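Local coordinates for protein putative acyl-CoA dehydrogenase (Burkholderia xenovorans, PDB 5JSC) that belongs to the acyl-CoA dehydrogenase family and binds flavin-adenine dinucleotide as a tetrameric flavoprotein of helical and beta domains, at residues Val207-Glu218 against Ala229-Val238; Thr310-Ala321 against Glu334-Gly345. All coordinates share one frame; numbering follows the deposited sequence.

Interaction 1 (Val207-Glu218 against Ala229-Val238); sequences VDADTPGLEIAE and ARLHFAGARV
His232 and Glu215 meet as a hydrogen-bonded pair of the antiparallel beta hairpin formed by strands 214-219 and 228-233. The hairpin lies in the beta-rich middle domain of the acyl-CoA dehydrogenase fold. Both backbone bonds of the pair form, Glu215 N to His232 O at 2.8 Å and His232 N to Glu215 O at 2.9 Å. The two side chains run side by side on one sheet face. Glu215 has an extended chain, which brings OE2 to the edge of the imidazole, 3.4 Å from CD2 of His232. Carboxylate and ring planes are turned 51° apart. Ring nitrogen ND1 is hydrogen-bonded to Asp174.

Arg230 follows on the same face. Its CG stands anti to the backbone N (chi1 -178°), and the straight chain carries the guanidinium away from the hairpin partner to a salt bridge with Asp174. Thus one carboxylate serves both His232 and Arg230. A classic beta bulge sets two residues, Ala217 and Glu218, opposite the single Arg230: Ala217 N bonds to Arg230 O, and Arg230 N to Glu218 O.

At the turn before the hairpin, water joins Pro212 O to Arg237 N. The face of Leu214, Ile216, Leu231 and Phe233 is apolar. Ile216 CD1 touches Leu231 CD2 at 3.6 Å. Leu214 places CD1 over one face of the Phe233 ring, a CH-pi contact 3.8 Å from CD1 to the ring centroid.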
loop_
_atom_site.group_PDB
_atom_site.type_symbol
_atom_site.label_atom_id
_atom_site.label_comp_id
_atom_site.label_asym_id
_atom_site.label_seq_id
_atom_site.Cartn_x
_atom_site.Cartn_y
_atom_site.Cartn_z
ATOM N N VAL C 207 -41.062 -16.094 5.265
ATOM C CA VAL C 207 -41.494 -16.448 6.612
ATOM C C VAL C 207 -42.020 -15.188 7.290
ATOM O O VAL C 207 -41.249 -14.270 7.598
ATOM C CB VAL C 207 -40.364 -17.092 7.426
ATOM C CG1 VAL C 207 -40.884 -17.514 8.792
ATOM C CG2 VAL C 207 -39.797 -18.293 6.672
ATOM N N ASP C 208 -43.332 -15.139 7.525
ATOM C CA ASP C 208 -43.913 -13.992 8.208
ATOM C C ASP C 208 -43.376 -13.907 9.630
ATOM O O ASP C 208 -43.130 -14.928 10.277
ATOM C CB ASP C 208 -45.439 -14.091 8.223
ATOM C CG ASP C 208 -46.050 -13.960 6.834
ATOM O OD1 ASP C 208 -45.399 -13.377 5.947
ATOM O OD2 ASP C 208 -47.182 -14.443 6.629
ATOM N N ALA C 209 -43.189 -12.677 10.114
ATOM C CA ALA C 209 -42.573 -12.491 11.423
ATOM C C ALA C 209 -43.418 -13.077 12.546
ATOM O O ALA C 209 -42.878 -13.440 13.598
ATOM C CB ALA C 209 -42.316 -11.004 11.678
ATOM N N ASP C 210 -44.732 -13.184 12.352
ATOM C CA ASP C 210 -45.605 -13.706 13.393
ATOM C C ASP C 210 -45.710 -15.227 13.367
ATOM O O ASP C 210 -46.565 -15.786 14.062
ATOM C CB ASP C 210 -46.998 -13.059 13.297
ATOM C CG ASP C 210 -47.753 -13.436 12.029
ATOM O OD1 ASP C 210 -47.156 -14.018 11.100
ATOM O OD2 ASP C 210 -48.967 -13.132 11.961
ATOM N N THR C 211 -44.855 -15.905 12.604
ATOM C CA THR C 211 -44.852 -17.366 12.564
ATOM C C THR C 211 -44.528 -17.929 13.944
ATOM O O THR C 211 -43.472 -17.597 14.503
ATOM C CB THR C 211 -43.825 -17.877 11.550
ATOM O OG1 THR C 211 -44.155 -17.395 10.240
ATOM C CG2 THR C 211 -43.779 -19.414 11.538
ATOM N N PRO C 212 -45.382 -18.769 14.525
ATOM C CA PRO C 212 -45.030 -19.388 15.806
ATOM C C PRO C 212 -43.756 -20.205 15.662
ATOM O O PRO C 212 -43.544 -20.883 14.657
ATOM C CB PRO C 212 -46.245 -20.270 16.120
ATOM C CG PRO C 212 -47.362 -19.624 15.384
ATOM C CD PRO C 212 -46.747 -19.125 14.102
ATOM N N GLY C 213 -42.889 -20.112 16.668
ATOM C CA GLY C 213 -41.612 -20.779 16.614
ATOM C C GLY C 213 -40.481 -19.954 16.038
ATOM O O GLY C 213 -39.320 -20.365 16.151
ATOM N N LEU C 214 -40.778 -18.821 15.401
ATOM C CA LEU C 214 -39.755 -17.857 15.007
ATOM C C LEU C 214 -39.496 -16.940 16.195
ATOM O O LEU C 214 -40.354 -16.133 16.567
ATOM C CB LEU C 214 -40.192 -17.066 13.776
ATOM C CG LEU C 214 -39.253 -15.931 13.346
ATOM C CD1 LEU C 214 -37.838 -16.439 13.134
ATOM C CD2 LEU C 214 -39.767 -15.241 12.080
ATOM N N GLU C 215 -38.324 -17.075 16.805
ATOM C CA GLU C 215 -38.000 -16.364 18.032
ATOM C C GLU C 215 -36.887 -15.364 17.769
ATOM O O GLU C 215 -35.932 -15.657 17.042
ATOM C CB GLU C 215 -37.589 -17.345 19.141
ATOM C CG GLU C 215 -38.622 -18.444 19.378
ATOM C CD GLU C 215 -38.181 -19.492 20.385
ATOM O OE1 GLU C 215 -39.027 -20.324 20.779
ATOM O OE2 GLU C 215 -36.998 -19.494 20.779
ATOM N N ILE C 216 -37.030 -14.168 18.333
ATOM C CA ILE C 216 -35.948 -13.187 18.312
ATOM C C ILE C 216 -35.053 -13.518 19.502
ATOM O O ILE C 216 -35.352 -13.158 20.643
ATOM C CB ILE C 216 -36.468 -11.751 18.366
ATOM C CG1 ILE C 216 -37.570 -11.541 17.315
ATOM C CG2 ILE C 216 -35.328 -10.781 18.152
ATOM C CD1 ILE C 216 -37.130 -11.796 15.871
ATOM N N ALA C 217 -33.973 -14.252 19.240
ATOM C CA ALA C 217 -33.166 -14.795 20.327
ATOM C C ALA C 217 -32.312 -13.726 20.985
ATOM O O ALA C 217 -32.023 -13.813 22.187
ATOM C CB ALA C 217 -32.286 -15.930 19.805
ATOM N N GLU C 218 -31.905 -12.716 20.225
ATOM C CA GLU C 218 -30.941 -11.739 20.698
ATOM C C GLU C 218 -30.989 -10.545 19.766
ATOM O O GLU C 218 -31.063 -10.720 18.549
ATOM C CB GLU C 218 -29.529 -12.353 20.722
ATOM C CG GLU C 218 -28.406 -11.429 21.114
ATOM C CD GLU C 218 -27.044 -12.068 20.894
ATOM O OE1 GLU C 218 -27.000 -13.261 20.520
ATOM O OE2 GLU C 218 -26.022 -11.380 21.092
ATOM N N ALA C 229 -30.588 -8.821 14.479
ATOM C CA ALA C 229 -30.969 -9.841 15.453
ATOM C C ALA C 229 -30.434 -11.213 15.072
ATOM O O ALA C 229 -30.098 -11.489 13.913
ATOM C CB ALA C 229 -32.491 -9.935 15.625
ATOM N N ARG C 230 -30.367 -12.072 16.089
ATOM C CA ARG C 230 -30.236 -13.508 15.907
ATOM C C ARG C 230 -31.633 -14.106 15.961
ATOM O O ARG C 230 -32.393 -13.831 16.893
ATOM C CB ARG C 230 -29.343 -14.120 16.990
ATOM C CG ARG C 230 -29.099 -15.620 16.855
ATOM C CD ARG C 230 -27.952 -16.041 17.781
ATOM N NE ARG C 230 -27.753 -17.484 17.826
ATOM C CZ ARG C 230 -26.613 -18.080 18.177
ATOM N NH1 ARG C 230 -25.542 -17.359 18.503
ATOM N NH2 ARG C 230 -26.535 -19.409 18.193
ATOM N N LEU C 231 -31.980 -14.888 14.944
ATOM C CA LEU C 231 -33.272 -15.548 14.861
ATOM C C LEU C 231 -33.100 -17.008 15.227
ATOM O O LEU C 231 -32.239 -17.686 14.664
ATOM C CB LEU C 231 -33.845 -15.452 13.450
ATOM C CG LEU C 231 -33.886 -14.083 12.788
ATOM C CD1 LEU C 231 -34.473 -14.232 11.402
ATOM C CD2 LEU C 231 -34.695 -13.123 13.633
ATOM N N HIS C 232 -33.922 -17.498 16.144
ATOM C CA HIS C 232 -33.944 -18.916 16.465
ATOM C C HIS C 232 -35.249 -19.518 15.967
ATOM O O HIS C 232 -36.331 -19.018 16.286
ATOM C CB HIS C 232 -33.797 -19.159 17.968
ATOM C CG HIS C 232 -33.856 -20.609 18.337
ATOM N ND1 HIS C 232 -32.881 -21.509 17.965
ATOM C CD2 HIS C 232 -34.786 -21.320 19.016
ATOM C CE1 HIS C 232 -33.201 -22.711 18.413
ATOM N NE2 HIS C 232 -34.352 -22.623 19.055
ATOM N N PHE C 233 -35.143 -20.583 15.182
ATOM C CA PHE C 233 -36.300 -21.279 14.637
ATOM C C PHE C 233 -36.504 -22.537 15.465
ATOM O O PHE C 233 -35.678 -23.455 15.421
ATOM C CB PHE C 233 -36.090 -21.616 13.164
ATOM C CG PHE C 233 -36.018 -20.406 12.269
ATOM C CD1 PHE C 233 -34.876 -19.621 12.229
ATOM C CD2 PHE C 233 -37.092 -20.064 11.463
ATOM C CE1 PHE C 233 -34.806 -18.513 11.403
ATOM C CE2 PHE C 233 -37.036 -18.953 10.635
ATOM C CZ PHE C 233 -35.889 -18.179 10.601
ATOM N N ALA C 234 -37.597 -22.575 16.218
ATOM C CA ALA C 234 -37.915 -23.679 17.116
ATOM C C ALA C 234 -39.135 -24.402 16.554
ATOM O O ALA C 234 -40.267 -24.181 16.983
ATOM C CB ALA C 234 -38.160 -23.165 18.542
ATOM N N GLY C 235 -38.898 -25.274 15.578
ATOM C CA GLY C 235 -40.008 -25.986 14.970
ATOM C C GLY C 235 -40.976 -25.076 14.246
ATOM O O GLY C 235 -42.183 -25.346 14.226
ATOM N N ALA C 236 -40.476 -23.994 13.656
ATOM C CA ALA C 236 -41.341 -23.026 13.001
ATOM C C ALA C 236 -41.912 -23.618 11.721
ATOM O O ALA C 236 -41.171 -24.108 10.864
ATOM C CB ALA C 236 -40.561 -21.748 12.700
ATOM N N ARG C 237 -43.233 -23.570 11.583
ATOM C CA ARG C 237 -43.899 -24.196 10.453
ATOM C C ARG C 237 -44.170 -23.166 9.371
ATOM O O ARG C 237 -44.758 -22.112 9.637
ATOM C CB ARG C 237 -45.199 -24.867 10.893
ATOM C CG ARG C 237 -44.977 -26.049 11.814
ATOM C CD ARG C 237 -46.287 -26.735 12.171
ATOM N NE ARG C 237 -46.935 -27.374 11.025
ATOM C CZ ARG C 237 -46.649 -28.603 10.593
ATOM N NH1 ARG C 237 -45.722 -29.323 11.209
ATOM N NH2 ARG C 237 -47.285 -29.107 9.541
ATOM N N VAL C 238 -43.737 -23.480 8.157
ATOM C CA VAL C 238 -43.853 -22.603 7.003
ATOM C C VAL C 238 -44.603 -23.373 5.924
ATOM O O VAL C 238 -44.154 -24.445 5.511
ATOM C CB VAL C 238 -42.477 -22.146 6.493
ATOM C CG1 VAL C 238 -42.628 -21.169 5.337
ATOM C CG2 VAL C 238 -41.683 -21.505 7.627
HETATM O O HOH W 1 -44.712 -19.281 8.357
HETATM O O HOH W 2 -45.191 -22.372 13.317
#

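Interaction 2 (Thr310-Ala321 against Glu334-Gly345); sequences TIDSSALLVYRA and EAAMAKWHASEG. With SO4 (sulfate ion), chain P.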
loop_
_atom_site.group_PDB
_atom_site.type_symbol
_atom_site.label_atom_id
_atom_site.label_comp_id
_atom_site.label_asym_id
_atom_site.label_seq_id
_atom_site.Cartn_x
_atom_site.Cartn_y
_atom_site.Cartn_z
ATOM N N THR C 310 -9.698 7.874 -5.496
ATOM C CA THR C 310 -10.407 6.684 -5.039
ATOM C C THR C 310 -11.907 6.827 -5.250
ATOM O O THR C 310 -12.573 5.876 -5.682
ATOM C CB THR C 310 -10.071 6.421 -3.571
ATOM O OG1 THR C 310 -8.696 6.035 -3.495
ATOM C CG2 THR C 310 -10.936 5.313 -3.004
ATOM N N ILE C 311 -12.452 8.017 -4.986
ATOM C CA ILE C 311 -13.881 8.244 -5.194
ATOM C C ILE C 311 -14.248 8.103 -6.666
ATOM O O ILE C 311 -15.257 7.466 -7.008
ATOM C CB ILE C 311 -14.289 9.613 -4.623
ATOM C CG1 ILE C 311 -14.414 9.500 -3.102
ATOM C CG2 ILE C 311 -15.613 10.117 -5.257
ATOM C CD1 ILE C 311 -14.479 10.832 -2.394
ATOM N N ASP C 312 -13.450 8.685 -7.564
ATOM C CA ASP C 312 -13.812 8.600 -8.982
ATOM C C ASP C 312 -13.663 7.180 -9.509
ATOM O O ASP C 312 -14.510 6.711 -10.276
ATOM C CB ASP C 312 -12.983 9.580 -9.815
ATOM C CG ASP C 312 -13.593 10.967 -9.845
ATOM O OD1 ASP C 312 -14.487 11.246 -9.006
ATOM O OD2 ASP C 312 -13.178 11.781 -10.700
ATOM N N SER C 313 -12.608 6.465 -9.110
ATOM C CA SER C 313 -12.493 5.087 -9.571
ATOM C C SER C 313 -13.619 4.234 -8.995
ATOM O O SER C 313 -14.178 3.391 -9.708
ATOM C CB SER C 313 -11.115 4.508 -9.231
ATOM O OG SER C 313 -10.826 4.587 -7.856
ATOM N N SER C 314 -13.992 4.464 -7.730
ATOM C CA SER C 314 -15.125 3.745 -7.149
ATOM C C SER C 314 -16.407 4.057 -7.906
ATOM O O SER C 314 -17.165 3.149 -8.268
ATOM C CB SER C 314 -15.289 4.100 -5.674
ATOM O OG SER C 314 -14.180 3.651 -4.917
ATOM N N ALA C 315 -16.667 5.341 -8.153
ATOM C CA ALA C 315 -17.905 5.720 -8.821
ATOM C C ALA C 315 -17.984 5.128 -10.224
ATOM O O ALA C 315 -19.046 4.644 -10.639
ATOM C CB ALA C 315 -18.026 7.244 -8.870
ATOM N N LEU C 316 -16.878 5.168 -10.971
ATOM C CA LEU C 316 -16.863 4.575 -12.306
ATOM C C LEU C 316 -17.144 3.079 -12.246
ATOM O O LEU C 316 -17.918 2.556 -13.059
ATOM C CB LEU C 316 -15.526 4.860 -12.989
ATOM C CG LEU C 316 -15.387 6.321 -13.468
ATOM C CD1 LEU C 316 -13.914 6.716 -13.682
ATOM C CD2 LEU C 316 -16.203 6.543 -14.755
ATOM N N LEU C 317 -16.542 2.371 -11.277
ATOM C CA LEU C 317 -16.817 0.939 -11.141
ATOM C C LEU C 317 -18.263 0.669 -10.736
ATOM O O LEU C 317 -18.880 -0.284 -11.238
ATOM C CB LEU C 317 -15.859 0.313 -10.134
ATOM C CG LEU C 317 -14.409 0.204 -10.591
ATOM C CD1 LEU C 317 -13.540 -0.106 -9.376
ATOM C CD2 LEU C 317 -14.252 -0.886 -11.629
ATOM N N VAL C 318 -18.815 1.475 -9.818
ATOM C CA VAL C 318 -20.209 1.307 -9.406
ATOM C C VAL C 318 -21.132 1.429 -10.605
ATOM O O VAL C 318 -21.972 0.555 -10.860
ATOM C CB VAL C 318 -20.587 2.339 -8.327
ATOM C CG1 VAL C 318 -22.105 2.366 -8.116
ATOM C CG2 VAL C 318 -19.870 2.037 -7.024
ATOM N N TYR C 319 -20.996 2.519 -11.359
ATOM C CA TYR C 319 -21.978 2.779 -12.400
ATOM C C TYR C 319 -21.665 2.048 -13.696
ATOM O O TYR C 319 -22.587 1.814 -14.480
ATOM C CB TYR C 319 -22.151 4.298 -12.561
ATOM C CG TYR C 319 -22.830 4.792 -11.299
ATOM C CD1 TYR C 319 -24.175 4.509 -11.064
ATOM C CD2 TYR C 319 -22.117 5.451 -10.294
ATOM C CE1 TYR C 319 -24.802 4.898 -9.885
ATOM C CE2 TYR C 319 -22.738 5.838 -9.112
ATOM C CZ TYR C 319 -24.085 5.558 -8.911
ATOM O OH TYR C 319 -24.721 5.920 -7.747
ATOM N N ARG C 320 -20.426 1.587 -13.902
ATOM C CA ARG C 320 -20.196 0.602 -14.956
ATOM C C ARG C 320 -20.986 -0.665 -14.670
ATOM O O ARG C 320 -21.685 -1.185 -15.545
ATOM C CB ARG C 320 -18.699 0.286 -15.091
ATOM C CG ARG C 320 -18.343 -0.700 -16.219
ATOM C CD ARG C 320 -18.486 -2.179 -15.815
ATOM N NE ARG C 320 -17.553 -2.553 -14.750
ATOM C CZ ARG C 320 -16.340 -3.055 -14.967
ATOM N NH1 ARG C 320 -15.908 -3.263 -16.203
ATOM N NH2 ARG C 320 -15.552 -3.352 -13.941
ATOM N N ALA C 321 -20.887 -1.178 -13.440
ATOM C CA ALA C 321 -21.620 -2.391 -13.090
ATOM C C ALA C 321 -23.126 -2.175 -13.163
ATOM O O ALA C 321 -23.859 -3.037 -13.670
ATOM C CB ALA C 321 -21.220 -2.873 -11.693
ATOM N N GLU C 334 -18.413 -7.829 -12.233
ATOM C CA GLU C 334 -18.336 -6.375 -12.155
ATOM C C GLU C 334 -18.925 -5.849 -10.856
ATOM O O GLU C 334 -18.419 -4.856 -10.309
ATOM C CB GLU C 334 -19.047 -5.765 -13.365
ATOM C CG GLU C 334 -18.380 -6.094 -14.703
ATOM C CD GLU C 334 -18.764 -7.457 -15.292
ATOM O OE1 GLU C 334 -19.554 -8.205 -14.668
ATOM O OE2 GLU C 334 -18.279 -7.774 -16.401
ATOM N N ALA C 335 -19.978 -6.502 -10.344
ATOM C CA ALA C 335 -20.527 -6.134 -9.041
ATOM C C ALA C 335 -19.544 -6.445 -7.925
ATOM O O ALA C 335 -19.395 -5.653 -6.988
ATOM C CB ALA C 335 -21.855 -6.863 -8.794
ATOM N N ALA C 336 -18.882 -7.606 -7.996
ATOM C CA ALA C 336 -17.876 -7.943 -6.995
ATOM C C ALA C 336 -16.745 -6.924 -7.001
ATOM O O ALA C 336 -16.300 -6.469 -5.934
ATOM C CB ALA C 336 -17.327 -9.351 -7.250
ATOM N N MET C 337 -16.267 -6.555 -8.194
ATOM C CA MET C 337 -15.215 -5.544 -8.301
ATOM C C MET C 337 -15.645 -4.231 -7.662
ATOM O O MET C 337 -14.877 -3.603 -6.921
ATOM C CB MET C 337 -14.872 -5.286 -9.763
ATOM C CG MET C 337 -13.782 -6.089 -10.347
ATOM S SD MET C 337 -13.287 -5.221 -11.857
ATOM C CE MET C 337 -12.147 -6.455 -12.490
ATOM N N ALA C 338 -16.860 -3.775 -7.978
ATOM C CA ALA C 338 -17.336 -2.499 -7.457
ATOM C C ALA C 338 -17.469 -2.543 -5.944
ATOM O O ALA C 338 -17.053 -1.610 -5.250
ATOM C CB ALA C 338 -18.676 -2.146 -8.097
ATOM N N LYS C 339 -18.069 -3.621 -5.417
ATOM C CA LYS C 339 -18.288 -3.728 -3.977
ATOM C C LYS C 339 -16.957 -3.754 -3.236
ATOM O O LYS C 339 -16.766 -3.045 -2.243
ATOM C CB LYS C 339 -19.123 -4.983 -3.685
ATOM C CG LYS C 339 -19.767 -5.048 -2.294
ATOM C CD LYS C 339 -18.848 -5.653 -1.249
ATOM C CE LYS C 339 -19.541 -5.762 0.104
ATOM N NZ LYS C 339 -18.645 -6.364 1.156
ATOM N N TRP C 340 -16.026 -4.569 -3.721
ATOM C CA TRP C 340 -14.676 -4.632 -3.170
ATOM C C TRP C 340 -14.006 -3.264 -3.179
ATOM O O TRP C 340 -13.586 -2.748 -2.131
ATOM C CB TRP C 340 -13.893 -5.660 -3.994
ATOM C CG TRP C 340 -12.392 -5.692 -3.895
ATOM C CD1 TRP C 340 -11.588 -5.123 -2.947
ATOM C CD2 TRP C 340 -11.525 -6.367 -4.806
ATOM N NE1 TRP C 340 -10.263 -5.402 -3.227
ATOM C CE2 TRP C 340 -10.208 -6.169 -4.363
ATOM C CE3 TRP C 340 -11.742 -7.128 -5.966
ATOM C CZ2 TRP C 340 -9.112 -6.683 -5.048
ATOM C CZ3 TRP C 340 -10.648 -7.634 -6.642
ATOM C CH2 TRP C 340 -9.351 -7.420 -6.175
ATOM N N HIS C 341 -13.889 -2.651 -4.357
ATOM C CA HIS C 341 -13.113 -1.417 -4.486
ATOM C C HIS C 341 -13.754 -0.270 -3.714
ATOM O O HIS C 341 -13.069 0.507 -3.031
ATOM C CB HIS C 341 -12.984 -1.053 -5.966
ATOM C CG HIS C 341 -12.078 0.105 -6.238
ATOM N ND1 HIS C 341 -12.442 1.414 -5.999
ATOM C CD2 HIS C 341 -10.836 0.150 -6.774
ATOM C CE1 HIS C 341 -11.447 2.211 -6.345
ATOM N NE2 HIS C 341 -10.463 1.470 -6.824
ATOM N N ALA C 342 -15.070 -0.121 -3.836
ATOM C CA ALA C 342 -15.698 1.038 -3.208
ATOM C C ALA C 342 -15.688 0.924 -1.689
ATOM O O ALA C 342 -15.532 1.930 -0.994
ATOM C CB ALA C 342 -17.121 1.219 -3.741
ATOM N N SER C 343 -15.863 -0.284 -1.142
ATOM C CA SER C 343 -15.876 -0.408 0.315
ATOM C C SER C 343 -14.472 -0.263 0.887
ATOM O O SER C 343 -14.273 0.445 1.886
ATOM C CB SER C 343 -16.501 -1.742 0.741
ATOM O OG SER C 343 -15.765 -2.850 0.241
ATOM N N GLU C 344 -13.482 -0.910 0.260
ATOM C CA GLU C 344 -12.107 -0.753 0.727
ATOM C C GLU C 344 -11.624 0.670 0.523
ATOM O O GLU C 344 -10.931 1.230 1.383
ATOM C CB GLU C 344 -11.175 -1.726 0.007
ATOM C CG GLU C 344 -11.402 -3.196 0.349
ATOM C CD GLU C 344 -10.996 -3.549 1.771
ATOM O OE1 GLU C 344 -11.652 -4.425 2.372
ATOM O OE2 GLU C 344 -10.015 -2.959 2.290
ATOM N N GLY C 345 -11.990 1.270 -0.612
ATOM C CA GLY C 345 -11.584 2.636 -0.880
ATOM C C GLY C 345 -12.236 3.629 0.061
ATOM O O GLY C 345 -11.580 4.557 0.546
HETATM S S SO4 P . -7.568 4.047 -6.403
HETATM O O1 SO4 P . -8.433 4.843 -7.276
HETATM O O2 SO4 P . -7.395 2.714 -6.980
HETATM O O3 SO4 P . -8.189 3.923 -5.077
HETATM O O4 SO4 P . -6.262 4.705 -6.326
HETATM O O HOH W 3 -17.554 -2.636 -11.871
#
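His341 reaches from helix 332-356 into a hole on helix 298-325 formed by Thr310, Ser313, Ser314 and Leu317. Its CB meets Leu317 CD1 at 3.6 Å. CG lies anti to the backbone N (chi1 -173°), which sets the ring among these four residues. The same Leu317 methyl sits over one ring face, in a CH-pi contact nearest CG. Leu317 CD1 also lies 3.8 Å from His341 CD2. ND1 donates to Ser314 OG, with the oxygen only 3° out of the ring plane. Ser314 OG in turn donates to Thr310 O, which also accepts the backbone N-H of Ser314; this fixes the hydroxyl that holds ND1. Ser313 and His341 each have a second conformer, so the close approach of Ser313 OG to CE1 is doubtful. At the tip, His341 NE2 makes a weak hydrogen bond to O2 of a sulfate ion, probably from the crystallisation liquor. His341 NE2 of the third subunit also binds the ion.

At the other end, Glu334 CG lies 3.6 Å above the guanidinium plane of Arg320, over its centre. Arg320 makes a salt bridge with Asp312 of the third subunit, and Glu334 a hydrogen bond with His18 of that subunit. Between the ends, small Ala338 and Ala342 let the axes approach to 8.4 Å. This is antiparallel helix packing with His341 as a knob in a four-residue hole, within the C-terminal helical domain of the acyl-CoA dehydrogenase fold.

Overall arrangement
From the N terminus, the chain first passes through the helices of the N-terminal domain. It then enters the beta-rich middle domain, where interaction 1 closes the hairpin whose segments are separated by ten residues. Next comes the long helix 250-286. Interaction 2 follows in the C-terminal helical domain, where twelve residues separate its segments and helix 298-325 turns back as helix 332-356. The contacts are in series and neither nest nor cross. The centres of interaction 1 and interaction 2 are about 36 Å apart, on opposite sides of the chain's centre. Interaction 1 ties strands together within one subunit's beta region; interaction 2 pairs helices that also meet a third subunit.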